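Local coordinates for erythromycin C-12 hydroxylase (Saccharopolyspora erythraea, PDB 3ZKP), which hydroxylates erythromycin D at C-12 to give erythromycin C, as a heme-dependent cytochrome P450 of erythromycin biosynthesis, at residues A[170-175]-A[389-394]; A[288-293]-A[311-316]. The protein carries 1 engineered substitution. All coordinates share one frame; numbering follows the deposited sequence. Where two conformers were deposited one is given.

Interaction 1 of 2, residues A[170-175]-A[389-394]. With ERB (Erythromycin B), chain C.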
loop_
_atom_site.group_PDB
_atom_site.type_symbol
_atom_site.label_atom_id
_atom_site.label_comp_id
_atom_site.label_asym_id
_atom_site.label_seq_id
_atom_site.Cartn_x
_atom_site.Cartn_y
_atom_site.Cartn_z
ATOM N N VAL A 170 -7.312 9.863 -0.138
ATOM C CA VAL A 170 -6.164 10.061 0.747
ATOM C C VAL A 170 -6.215 11.377 1.544
ATOM O O VAL A 170 -5.718 11.411 2.673
ATOM C CB VAL A 170 -4.813 9.851 -0.014
ATOM C CG1 VAL A 170 -3.621 10.309 0.812
ATOM C CG2 VAL A 170 -4.642 8.392 -0.376
ATOM N N ASP A 171 -6.842 12.427 1.000
ATOM C CA ASP A 171 -6.938 13.740 1.666
ATOM C C ASP A 171 -8.291 14.024 2.339
ATOM O O ASP A 171 -8.563 15.162 2.773
ATOM C CB ASP A 171 -6.626 14.866 0.669
ATOM C CG ASP A 171 -5.133 15.065 0.437
ATOM O OD1 ASP A 171 -4.305 14.600 1.258
ATOM O OD2 ASP A 171 -4.791 15.709 -0.576
ATOM N N ILE A 172 -9.148 13.009 2.411
ATOM C CA ILE A 172 -10.470 13.177 3.001
ATOM C C ILE A 172 -10.355 13.765 4.416
ATOM O O ILE A 172 -9.436 13.418 5.163
ATOM C CB ILE A 172 -11.284 11.853 2.975
ATOM C CG1 ILE A 172 -12.773 12.144 3.136
ATOM C CG2 ILE A 172 -10.774 10.844 4.015
ATOM C CD1 ILE A 172 -13.629 10.941 2.889
ATOM N N GLN A 173 -11.256 14.683 4.765
ATOM C CA GLN A 173 -11.221 15.265 6.107
ATOM C C GLN A 173 -11.554 14.164 7.104
ATOM O O GLN A 173 -12.588 13.514 6.996
ATOM C CB GLN A 173 -12.174 16.462 6.247
ATOM C CG GLN A 173 -11.855 17.367 7.448
ATOM C CD GLN A 173 -12.433 16.836 8.752
ATOM O OE1 GLN A 173 -13.657 16.677 8.889
ATOM N NE2 GLN A 173 -11.561 16.574 9.726
ATOM N N MET A 174 -10.659 13.954 8.059
ATOM C CA MET A 174 -10.748 12.818 8.957
ATOM C C MET A 174 -10.084 12.993 10.322
ATOM O O MET A 174 -8.944 13.419 10.416
ATOM C CB MET A 174 -10.026 11.628 8.326
ATOM C CG MET A 174 -9.817 10.425 9.232
ATOM S SD MET A 174 -8.903 9.131 8.359
ATOM C CE MET A 174 -7.187 9.509 8.698
ATOM N N ASP A 175 -10.792 12.835 11.384
ATOM C CA ASP A 175 -10.227 12.747 12.726
ATOM C C ASP A 175 -10.477 11.540 13.641
ATOM O O ASP A 175 -9.540 10.866 14.043
ATOM C CB ASP A 175 -10.697 14.017 13.485
ATOM C CG ASP A 175 -12.191 14.321 13.303
ATOM O OD1 ASP A 175 -13.035 13.590 13.872
ATOM O OD2 ASP A 175 -12.516 15.304 12.592
ATOM N N PHE A 389 2.665 13.488 2.265
ATOM C CA PHE A 389 1.246 13.251 2.548
ATOM C C PHE A 389 1.028 13.564 4.020
ATOM O O PHE A 389 1.875 13.218 4.862
ATOM C CB PHE A 389 0.833 11.808 2.226
ATOM C CG PHE A 389 0.765 11.499 0.747
ATOM C CD1 PHE A 389 -0.356 11.849 -0.004
ATOM C CD2 PHE A 389 1.799 10.808 0.120
ATOM C CE1 PHE A 389 -0.433 11.545 -1.354
ATOM C CE2 PHE A 389 1.729 10.500 -1.226
ATOM C CZ PHE A 389 0.619 10.881 -1.972
ATOM N N GLU A 390 -0.084 14.238 4.325
ATOM C CA GLU A 390 -0.342 14.654 5.712
ATOM C C GLU A 390 -0.962 13.542 6.572
ATOM O O GLU A 390 -0.836 13.568 7.808
ATOM C CB GLU A 390 -1.177 15.950 5.782
ATOM C CG GLU A 390 -0.425 17.244 5.373
ATOM C CD GLU A 390 0.460 17.839 6.477
ATOM O OE1 GLU A 390 0.163 17.639 7.674
ATOM O OE2 GLU A 390 1.455 18.535 6.140
ATOM N N GLN A 391 -1.579 12.546 5.935
ATOM C CA GLN A 391 -2.255 11.457 6.655
ATOM C C GLN A 391 -2.328 10.168 5.827
ATOM O O GLN A 391 -2.133 10.181 4.603
ATOM C CB GLN A 391 -3.686 11.885 7.027
ATOM C CG GLN A 391 -4.549 12.209 5.819
ATOM C CD GLN A 391 -5.969 12.628 6.176
ATOM O OE1 GLN A 391 -6.244 13.105 7.285
ATOM N NE2 GLN A 391 -6.877 12.477 5.218
ATOM N N ILE A 392 -2.648 9.077 6.520
ATOM C CA ILE A 392 -2.990 7.773 5.914
ATOM C C ILE A 392 -1.792 6.995 5.346
ATOM O O ILE A 392 -1.574 5.831 5.704
ATOM C CB ILE A 392 -4.172 7.867 4.883
ATOM C CG1 ILE A 392 -5.424 8.438 5.583
ATOM C CG2 ILE A 392 -4.472 6.473 4.258
ATOM C CD1 ILE A 392 -6.640 8.662 4.676
ATOM N N VAL A 393 -1.026 7.616 4.461
ATOM C CA VAL A 393 0.179 6.950 3.906
ATOM C C VAL A 393 1.470 7.650 4.337
ATOM O O VAL A 393 1.450 8.823 4.723
ATOM C CB VAL A 393 0.125 6.866 2.370
ATOM C CG1 VAL A 393 -1.028 6.003 1.927
ATOM C CG2 VAL A 393 -0.001 8.287 1.737
ATOM N N LEU A 394 2.586 6.925 4.264
ATOM C CA LEU A 394 3.883 7.480 4.595
ATOM C C LEU A 394 4.714 7.690 3.335
ATOM O O LEU A 394 5.324 6.742 2.817
ATOM C CB LEU A 394 4.611 6.554 5.589
ATOM C CG LEU A 394 5.950 7.022 6.176
ATOM C CD1 LEU A 394 5.722 8.084 7.253
ATOM C CD2 LEU A 394 6.741 5.829 6.746
HETATM C C1 ERB C . -8.175 -0.599 0.111
HETATM N N1 ERB C . -7.961 4.761 8.403
HETATM O O1 ERB C . -7.538 0.037 -0.721
HETATM C C2 ERB C . -9.553 -0.229 0.622
HETATM O O2 ERB C . -7.634 -1.790 0.700
HETATM C C3 ERB C . -9.582 1.128 1.365
HETATM O O3 ERB C . -10.815 1.167 2.108
HETATM C C4 ERB C . -8.374 1.295 2.302
HETATM O O4 ERB C . -11.625 2.838 3.514
HETATM C C5 ERB C . -7.973 2.784 2.493
HETATM O O5 ERB C . -13.730 0.182 2.167
HETATM C C6 ERB C . -6.873 3.265 1.537
HETATM O O6 ERB C . -14.703 1.194 4.597
HETATM C C7 ERB C . -5.520 2.701 2.020
HETATM O O7 ERB C . -7.492 3.027 3.820
HETATM C C8 ERB C . -4.431 2.397 0.976
HETATM O O8 ERB C . -7.234 2.566 6.625
HETATM C C9 ERB C . -3.383 1.444 1.539
HETATM O O9 ERB C . -8.738 4.957 4.246
HETATM C C10 ERB C . -3.679 -0.035 1.803
HETATM O O10 ERB C . -7.169 2.849 0.200
HETATM C C11 ERB C . -4.720 -0.568 0.813
HETATM O O11 ERB C . -2.273 1.856 1.816
HETATM C C12 ERB C . -5.271 -1.962 1.161
HETATM O O12 ERB C . -4.140 -0.553 -0.499
HETATM C C13 ERB C . -6.419 -2.345 0.220
HETATM C C14 ERB C . -11.508 2.426 2.139
HETATM C C15 ERB C . -12.895 2.340 1.464
HETATM C C16 ERB C . -13.962 1.593 2.292
HETATM C C17 ERB C . -13.854 1.995 3.773
HETATM C C18 ERB C . -12.415 1.956 4.307
HETATM C C19 ERB C . -15.352 1.920 1.696
HETATM C C20 ERB C . -14.782 -0.763 1.901
HETATM C C21 ERB C . -12.314 2.392 5.767
HETATM C C22 ERB C . -8.386 3.665 4.745
HETATM C C23 ERB C . -7.697 3.835 6.100
HETATM C C24 ERB C . -8.630 4.578 7.076
HETATM C C25 ERB C . -9.138 5.888 6.439
HETATM C C26 ERB C . -9.718 5.629 5.047
HETATM C C27 ERB C . -10.084 6.936 4.330
HETATM C C28 ERB C . -6.803 5.703 8.428
HETATM C C29 ERB C . -8.940 5.206 9.410
HETATM C C30 ERB C . -10.591 -0.371 -0.501
HETATM C C31 ERB C . -8.597 0.542 3.626
HETATM C C32 ERB C . -6.836 4.802 1.521
HETATM C C33 ERB C . -3.799 3.703 0.461
HETATM C C34 ERB C . -2.415 -0.906 1.809
HETATM C C35 ERB C . -5.641 -2.064 2.651
HETATM C C36 ERB C . -6.685 -3.847 0.224
HETATM C C37 ERB C . -7.750 -4.186 -0.805
HETATM O O HOH W 1 -2.684 12.579 2.897
HETATM O O HOH W 2 -8.075 15.025 7.587
HETATM O O HOH W 3 -5.650 13.339 9.871
#
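The amide nitrogen of Gln391 bonds to two backbone carbonyls of 170-175. Gln391 NE2 donates to Ile172 O at 2.7 Å and to Val170 O at 3.0 Å, both nearly straight. Each acceptor lies close to the plane of the amide, so both N-H groups are used, which should hold the amide in place. Val170 O is met from above its carbonyl plane. The chain of Gln391 is extended beyond CG (chi2 180°), which carries the amide across to the loop. The amide oxygen is met by water: water 3 donates to Gln391 OE1 at 2.7 Å, and water 2 lies equally close to it. Water 2 in turn accepts from Met174 N. Water 1 accepts from Gln391 N and lies 3.1 Å from Asp171 OD1, and Asp171 also forms a salt bridge with Arg397.

Segment 170-175 leaves helix 159-170 and leads to helix 180-206. Segment 389-394 belongs to the loop between strands 387-388 and 398-403. Together they form part of the macrolide pocket of this P450, where Ile172, Met174, Ile392 and Val393 all line the erythromycin B site. The thioether of Met174 bends at chi3 (90°), which turns CE to Ile392 CG1 at 3.7 Å, while SD packs on ERB C25. Ile392 CD1 and Ile172 CG2 both approach the methyl ERB C27. Val393 CG1 reaches the methyl ERB C33 of the macrolactone. Farther from the ligand, Val170 CG1 meets Phe389 CD1 at 3.7 Å, and Val393 CG2 lies over one face of the same ring, offset toward its rim.

Interaction 2 of 2, residues A[288-293]-A[311-316]; sequences FPQMQR and MVNTWV. With ERB (Erythromycin B), chain C.
Strands 290-293 and 311-315 pair antiparallel in the P450 beta-sheet, and 288-293 also borders both the macrolide and the heme. Met291 and Thr314 are a hydrogen-bonded pair. Thr314 N gives to Met291 O at 2.8 Å, nearly in line with the carbonyl, and Met291 N gives to Thr314 O. Thr314 OG1 adds a bond to Met291 O from above the carbonyl plane. Arg293 and Val312 pair in the same way, with Arg293 N to Val312 O at 2.7 Å. Between them Gln292 faces Asn313, and their side chains run side by side with amide planes 27° apart. Met311 SD rests against Gln292 CG at 3.8 Å.

Gln292 bends at chi2 (83°), and its OE1 accepts from the amine ERB N1 at 2.9 Å. A weak bond from ERB O8 reaches the same oxygen at 3.3 Å. Phe288 lays one ring face over the macrolactone, with ERB C10 3.6 Å above its centre. Gln290 O covers the opposite face, and ERB O8 sits at the ring edge. On the other side of the sheet from Gln292, Arg293 NH2 is hydrogen-bonded to heme O1A, while Arg293 NH1 donates to Gln292 O at 3.0 Å. One strand thus offers an amide oxygen to the sugar amine, which is probably protonated and would then strengthen that bond, and a guanidinium to the heme.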
loop_
_atom_site.group_PDB
_atom_site.type_symbol
_atom_site.label_atom_id
_atom_site.label_comp_id
_atom_site.label_asym_id
_atom_site.label_seq_id
_atom_site.Cartn_x
_atom_site.Cartn_y
_atom_site.Cartn_z
ATOM N N PHE A 288 1.965 2.097 3.982
ATOM C CA PHE A 288 0.757 2.058 4.799
ATOM C C PHE A 288 1.252 1.777 6.226
ATOM O O PHE A 288 1.516 0.631 6.560
ATOM C CB PHE A 288 -0.152 0.924 4.292
ATOM C CG PHE A 288 -1.583 0.957 4.811
ATOM C CD1 PHE A 288 -2.337 2.128 4.780
ATOM C CD2 PHE A 288 -2.197 -0.224 5.239
ATOM C CE1 PHE A 288 -3.663 2.140 5.202
ATOM C CE2 PHE A 288 -3.525 -0.228 5.672
ATOM C CZ PHE A 288 -4.261 0.943 5.648
ATOM N N PRO A 289 1.431 2.831 7.045
ATOM C CA PRO A 289 2.139 2.694 8.327
ATOM C C PRO A 289 1.276 2.133 9.469
ATOM O O PRO A 289 1.821 1.760 10.497
ATOM C CB PRO A 289 2.584 4.143 8.638
ATOM C CG PRO A 289 1.459 4.990 8.074
ATOM C CD PRO A 289 1.001 4.231 6.801
ATOM N N GLN A 290 -0.045 2.077 9.266
ATOM C CA GLN A 290 -0.998 1.610 10.274
ATOM C C GLN A 290 -2.234 0.967 9.615
ATOM O O GLN A 290 -2.574 1.276 8.470
ATOM C CB GLN A 290 -1.434 2.781 11.170
ATOM C CG GLN A 290 -2.195 3.823 10.383
ATOM C CD GLN A 290 -2.611 5.070 11.156
ATOM O OE1 GLN A 290 -2.366 5.222 12.359
ATOM N NE2 GLN A 290 -3.260 5.987 10.434
ATOM N N MET A 291 -2.875 0.045 10.335
ATOM C CA MET A 291 -4.086 -0.625 9.869
ATOM C C MET A 291 -5.021 -0.839 11.063
ATOM O O MET A 291 -4.548 -0.982 12.192
ATOM C CB MET A 291 -3.740 -1.978 9.234
ATOM C CG MET A 291 -2.274 -2.140 8.825
ATOM S SD MET A 291 -2.075 -3.435 7.603
ATOM C CE MET A 291 -0.675 -4.323 8.252
ATOM N N GLN A 292 -6.327 -0.895 10.812
ATOM C CA GLN A 292 -7.280 -1.038 11.894
ATOM C C GLN A 292 -7.933 -2.413 11.951
ATOM O O GLN A 292 -8.075 -3.105 10.931
ATOM C CB GLN A 292 -8.341 0.074 11.885
ATOM C CG GLN A 292 -7.791 1.480 12.143
ATOM C CD GLN A 292 -7.226 2.102 10.875
ATOM O OE1 GLN A 292 -7.920 2.202 9.870
ATOM N NE2 GLN A 292 -5.957 2.506 10.912
ATOM N N ARG A 293 -8.274 -2.797 13.176
ATOM C CA ARG A 293 -9.096 -3.970 13.468
ATOM C C ARG A 293 -10.229 -3.537 14.411
ATOM O O ARG A 293 -10.214 -2.402 14.925
ATOM C CB ARG A 293 -8.239 -5.067 14.103
ATOM C CG ARG A 293 -7.125 -5.609 13.205
ATOM C CD ARG A 293 -7.724 -6.180 11.925
ATOM N NE ARG A 293 -6.787 -6.904 11.083
ATOM C CZ ARG A 293 -6.226 -6.428 9.971
ATOM N NH1 ARG A 293 -6.443 -5.171 9.573
ATOM N NH2 ARG A 293 -5.426 -7.220 9.260
ATOM N N MET A 311 -12.275 -0.160 18.255
ATOM C CA MET A 311 -11.320 -0.128 17.146
ATOM C C MET A 311 -9.890 -0.190 17.679
ATOM O O MET A 311 -9.568 0.407 18.711
ATOM C CB MET A 311 -11.546 1.120 16.271
ATOM C CG MET A 311 -10.557 1.243 15.075
ATOM S SD MET A 311 -11.109 2.311 13.728
ATOM C CE MET A 311 -12.369 1.326 12.918
ATOM N N VAL A 312 -9.056 -0.959 16.979
ATOM C CA VAL A 312 -7.652 -1.143 17.308
ATOM C C VAL A 312 -6.823 -0.707 16.084
ATOM O O VAL A 312 -7.180 -1.010 14.941
ATOM C CB VAL A 312 -7.332 -2.640 17.699
ATOM C CG1 VAL A 312 -5.838 -2.850 17.955
ATOM C CG2 VAL A 312 -8.151 -3.100 18.935
ATOM N N ASN A 313 -5.749 0.035 16.342
ATOM C CA ASN A 313 -4.848 0.556 15.316
ATOM C C ASN A 313 -3.486 -0.086 15.511
ATOM O O ASN A 313 -2.816 0.183 16.507
ATOM C CB ASN A 313 -4.739 2.086 15.472
ATOM C CG ASN A 313 -3.970 2.762 14.326
ATOM O OD1 ASN A 313 -3.038 3.544 14.569
ATOM N ND2 ASN A 313 -4.352 2.472 13.089
ATOM N N THR A 314 -3.082 -0.946 14.577
ATOM C CA THR A 314 -1.755 -1.560 14.627
ATOM C C THR A 314 -0.752 -0.717 13.840
ATOM O O THR A 314 -0.899 -0.547 12.637
ATOM C CB THR A 314 -1.745 -3.009 14.071
ATOM O OG1 THR A 314 -2.170 -3.017 12.704
ATOM C CG2 THR A 314 -2.641 -3.923 14.886
ATOM N N TRP A 315 0.279 -0.220 14.526
ATOM C CA TRP A 315 1.322 0.580 13.890
ATOM C C TRP A 315 2.417 -0.306 13.295
ATOM O O TRP A 315 3.377 -0.677 13.973
ATOM C CB TRP A 315 1.939 1.566 14.880
ATOM C CG TRP A 315 1.090 2.746 15.190
ATOM C CD1 TRP A 315 0.157 2.853 16.186
ATOM C CD2 TRP A 315 1.109 4.006 14.514
ATOM N NE1 TRP A 315 -0.402 4.118 16.177
ATOM C CE2 TRP A 315 0.156 4.840 15.151
ATOM C CE3 TRP A 315 1.824 4.507 13.412
ATOM C CZ2 TRP A 315 -0.095 6.149 14.730
ATOM C CZ3 TRP A 315 1.583 5.823 12.997
ATOM C CH2 TRP A 315 0.627 6.626 13.658
ATOM N N VAL A 316 2.264 -0.638 12.018
ATOM C CA VAL A 316 3.321 -1.310 11.262
ATOM C C VAL A 316 4.629 -0.509 11.281
ATOM O O VAL A 316 5.708 -1.078 11.417
ATOM C CB VAL A 316 2.880 -1.569 9.781
ATOM C CG1 VAL A 316 4.071 -2.052 8.924
ATOM C CG2 VAL A 316 1.750 -2.578 9.733
HETATM C C1 ERB C . -8.175 -0.599 0.111
HETATM N N1 ERB C . -7.961 4.761 8.403
HETATM O O1 ERB C . -7.538 0.037 -0.721
HETATM C C2 ERB C . -9.553 -0.229 0.622
HETATM O O2 ERB C . -7.634 -1.790 0.700
HETATM C C3 ERB C . -9.582 1.128 1.365
HETATM O O3 ERB C . -10.815 1.167 2.108
HETATM C C4 ERB C . -8.374 1.295 2.302
HETATM O O4 ERB C . -11.625 2.838 3.514
HETATM C C5 ERB C . -7.973 2.784 2.493
HETATM O O5 ERB C . -13.730 0.182 2.167
HETATM C C6 ERB C . -6.873 3.265 1.537
HETATM O O6 ERB C . -14.703 1.194 4.597
HETATM C C7 ERB C . -5.520 2.701 2.020
HETATM O O7 ERB C . -7.492 3.027 3.820
HETATM C C8 ERB C . -4.431 2.397 0.976
HETATM O O8 ERB C . -7.234 2.566 6.625
HETATM C C9 ERB C . -3.383 1.444 1.539
HETATM O O9 ERB C . -8.738 4.957 4.246
HETATM C C10 ERB C . -3.679 -0.035 1.803
HETATM O O10 ERB C . -7.169 2.849 0.200
HETATM C C11 ERB C . -4.720 -0.568 0.813
HETATM O O11 ERB C . -2.273 1.856 1.816
HETATM C C12 ERB C . -5.271 -1.962 1.161
HETATM O O12 ERB C . -4.140 -0.553 -0.499
HETATM C C13 ERB C . -6.419 -2.345 0.220
HETATM C C14 ERB C . -11.508 2.426 2.139
HETATM C C15 ERB C . -12.895 2.340 1.464
HETATM C C16 ERB C . -13.962 1.593 2.292
HETATM C C17 ERB C . -13.854 1.995 3.773
HETATM C C18 ERB C . -12.415 1.956 4.307
HETATM C C19 ERB C . -15.352 1.920 1.696
HETATM C C20 ERB C . -14.782 -0.763 1.901
HETATM C C21 ERB C . -12.314 2.392 5.767
HETATM C C22 ERB C . -8.386 3.665 4.745
HETATM C C23 ERB C . -7.697 3.835 6.100
HETATM C C24 ERB C . -8.630 4.578 7.076
HETATM C C25 ERB C . -9.138 5.888 6.439
HETATM C C26 ERB C . -9.718 5.629 5.047
HETATM C C27 ERB C . -10.084 6.936 4.330
HETATM C C28 ERB C . -6.803 5.703 8.428
HETATM C C29 ERB C . -8.940 5.206 9.410
HETATM C C30 ERB C . -10.591 -0.371 -0.501
HETATM C C31 ERB C . -8.597 0.542 3.626
HETATM C C32 ERB C . -6.836 4.802 1.521
HETATM C C33 ERB C . -3.799 3.703 0.461
HETATM C C34 ERB C . -2.415 -0.906 1.809
HETATM C C35 ERB C . -5.641 -2.064 2.651
HETATM C C36 ERB C . -6.685 -3.847 0.224
HETATM C C37 ERB C . -7.750 -4.186 -0.805
#

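Overall arrangement
The two contacts lie side by side, their centres about 14 Å apart, and both touch erythromycin B. In sequence, both segments of interaction 2 fall between 170-175 and 389-394, whose nearest ends are 214 residues apart. Interaction 2 joins neighbouring strands of the five-stranded sheet, whereas interaction 1 brings together two loops. They meet where Ile392 O packs on Pro289 CD at 3.2 Å, and a backbone bond between Leu394 and Pro287 ties the same two regions. Loop 389-394 thus touches both the loop after helix 159-170 and residues Phe288 and Pro289, which lead into strand 290-295. Together with His88 and Glu89, which also bond the ligand, these segments help shape the substrate pocket beside the heme.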